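Long-range contact in RmpA (Streptococcus mutans, PDB 3BJV), which probably serves as the IIA component of a sugar phosphotransferase system, passing on phosphoryl groups during the uptake of ascorbate: residues F80-L85 and V99-A104. Numbering follows the deposited sequence.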
loop_
_atom_site.group_PDB
_atom_site.type_symbol
_atom_site.label_atom_id
_atom_site.label_comp_id
_atom_site.label_asym_id
_atom_site.label_seq_id
_atom_site.Cartn_x
_atom_site.Cartn_y
_atom_site.Cartn_z
ATOM N N PHE A 80 -2.068 -9.557 12.144
ATOM C CA PHE A 80 -1.961 -10.207 10.867
ATOM C C PHE A 80 -2.180 -11.697 11.053
ATOM O O PHE A 80 -1.889 -12.214 12.110
ATOM C CB PHE A 80 -0.542 -10.073 10.302
ATOM C CG PHE A 80 -0.064 -8.676 10.106
ATOM C CD1 PHE A 80 0.688 -8.034 11.094
ATOM C CD2 PHE A 80 -0.282 -8.011 8.892
ATOM C CE1 PHE A 80 1.164 -6.742 10.896
ATOM C CE2 PHE A 80 0.234 -6.697 8.671
ATOM C CZ PHE A 80 0.957 -6.090 9.658
ATOM N N SER A 81 -2.649 -12.378 9.997
ATOM C CA SER A 81 -2.525 -13.818 9.904
ATOM C C SER A 81 -1.937 -14.242 8.529
ATOM O O SER A 81 -1.818 -13.464 7.618
ATOM C CB SER A 81 -3.873 -14.474 10.106
ATOM O OG SER A 81 -4.649 -14.266 8.945
ATOM N N LEU A 82 -1.537 -15.491 8.415
ATOM C CA LEU A 82 -1.049 -16.023 7.189
ATOM C C LEU A 82 -1.570 -17.445 7.077
ATOM O O LEU A 82 -1.388 -18.285 7.995
ATOM C CB LEU A 82 0.472 -15.982 7.147
ATOM C CG LEU A 82 1.094 -16.237 5.769
ATOM C CD1 LEU A 82 2.358 -15.454 5.721
ATOM C CD2 LEU A 82 1.373 -17.726 5.542
ATOM N N VAL A 83 -2.224 -17.694 5.944
ATOM C CA VAL A 83 -2.824 -18.972 5.624
ATOM C C VAL A 83 -2.290 -19.340 4.222
ATOM O O VAL A 83 -2.258 -18.471 3.340
ATOM C CB VAL A 83 -4.372 -18.831 5.587
ATOM C CG1 VAL A 83 -5.026 -19.913 4.686
ATOM C CG2 VAL A 83 -4.999 -18.839 7.017
ATOM N N THR A 84 -1.895 -20.600 4.014
ATOM C CA THR A 84 -1.548 -21.112 2.677
ATOM C C THR A 84 -2.514 -22.236 2.345
ATOM O O THR A 84 -2.890 -22.991 3.209
ATOM C CB THR A 84 -0.134 -21.683 2.630
ATOM O OG1 THR A 84 0.001 -22.715 3.605
ATOM C CG2 THR A 84 0.947 -20.579 2.889
ATOM N N LEU A 85 -2.975 -22.282 1.111
ATOM C CA LEU A 85 -3.873 -23.335 0.594
ATOM C C LEU A 85 -3.092 -24.440 -0.161
ATOM O O LEU A 85 -1.990 -24.189 -0.708
ATOM C CB LEU A 85 -4.920 -22.701 -0.372
ATOM C CG LEU A 85 -5.745 -21.573 0.249
ATOM C CD1 LEU A 85 -6.508 -20.953 -0.784
ATOM C CD2 LEU A 85 -6.719 -22.137 1.274
ATOM N N VAL A 99 -2.043 -17.902 -1.271
ATOM C CA VAL A 99 -1.549 -17.436 0.035
ATOM C C VAL A 99 -2.396 -16.258 0.513
ATOM O O VAL A 99 -2.610 -15.307 -0.240
ATOM C CB VAL A 99 -0.052 -17.036 0.014
ATOM C CG1 VAL A 99 0.457 -16.773 1.422
ATOM C CG2 VAL A 99 0.803 -18.108 -0.679
ATOM N N LEU A 100 -2.874 -16.326 1.761
ATOM C CA LEU A 100 -3.678 -15.234 2.310
ATOM C C LEU A 100 -3.062 -14.652 3.581
ATOM O O LEU A 100 -2.776 -15.364 4.545
ATOM C CB LEU A 100 -5.163 -15.617 2.501
ATOM C CG LEU A 100 -5.828 -16.171 1.264
ATOM C CD1 LEU A 100 -5.961 -17.680 1.402
ATOM C CD2 LEU A 100 -7.190 -15.555 1.124
ATOM N N LEU A 101 -2.804 -13.356 3.534
ATOM C CA LEU A 101 -2.301 -12.645 4.666
ATOM C C LEU A 101 -3.353 -11.580 5.067
ATOM O O LEU A 101 -3.428 -10.508 4.458
ATOM C CB LEU A 101 -0.925 -12.056 4.357
ATOM C CG LEU A 101 0.063 -11.883 5.524
ATOM C CD1 LEU A 101 1.499 -11.659 4.966
ATOM C CD2 LEU A 101 -0.365 -10.703 6.409
ATOM N N ALA A 102 -4.199 -11.934 6.036
ATOM C CA ALA A 102 -5.232 -11.038 6.544
ATOM C C ALA A 102 -4.620 -9.986 7.434
ATOM O O ALA A 102 -3.661 -10.219 8.154
ATOM C CB ALA A 102 -6.251 -11.774 7.286
ATOM N N LEU A 103 -5.217 -8.823 7.398
ATOM C CA LEU A 103 -4.619 -7.654 7.940
ATOM C C LEU A 103 -5.678 -7.053 8.830
ATOM O O LEU A 103 -6.813 -6.830 8.348
ATOM C CB LEU A 103 -4.341 -6.723 6.733
ATOM C CG LEU A 103 -4.016 -5.224 6.831
ATOM C CD1 LEU A 103 -3.169 -4.936 8.117
ATOM C CD2 LEU A 103 -3.237 -4.844 5.566
ATOM N N ALA A 104 -5.343 -6.766 10.090
ATOM C CA ALA A 104 -6.165 -5.854 10.908
ATOM C C ALA A 104 -5.405 -4.608 11.345
ATOM O O ALA A 104 -4.480 -4.725 12.179
ATOM C CB ALA A 104 -6.735 -6.574 12.138
#
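Phe80 lies beside Leu103 as an antiparallel, non-hydrogen-bonded pair, the two side chains pointing the same way, with ring atom CE2 3.9 Å from Leu103 CD1. Holding CG anti to the carbonyl carbon (chi1 -59°) brings ring atom CD2 to 3.7 Å from Leu101 CD2, the two side chains slanting across each other. Helices 3-10 and 108-123 add Phe7 and Ile119 around this ring. Ser81 turns to the other face: its N gives a hydrogen bond to Ala102 O (3.0 Å), approaching 26° out of the carbonyl plane, while its OG rests against Ala102 CB and is hydrogen-bonded to Ser29 O of helix 22-36. Leu82 returns to the Phe80 face, where its CD1 meets Leu101 CD1 at 4.0 Å. At Val83 the pairing is reciprocal: Val83 N donates a hydrogen bond to Leu100 O (2.8 Å), lying in the carbonyl plane, and Leu100 N returns a nearly straight bond (176°) to Val83 O over 2.7 Å. On the face that Val83 and Leu100 share, Val83 CG1 leans on Leu100 CD1. Thr84 sets its methyl CG2 alongside Val99 CG1 (4.1 Å); its OG1 is hydrogen-bonded to Gly16 N of the neighbouring parallel strand 13-17. Leu85 CD1 also reaches Leu100 CD1, at 4.0 Å. The contact thus joins two central strands of the mixed sheet in an alpha/beta three-layer sandwich: backbone N-H to O=C bonds join the two strands, Phe80 and aliphatic groups pack toward helices 3-10 and 108-123 on one face, Val83, Leu100 and Ala102 toward helix 22-36 on the other, and the two buried hydroxyls are satisfied by backbone atoms outside the pair.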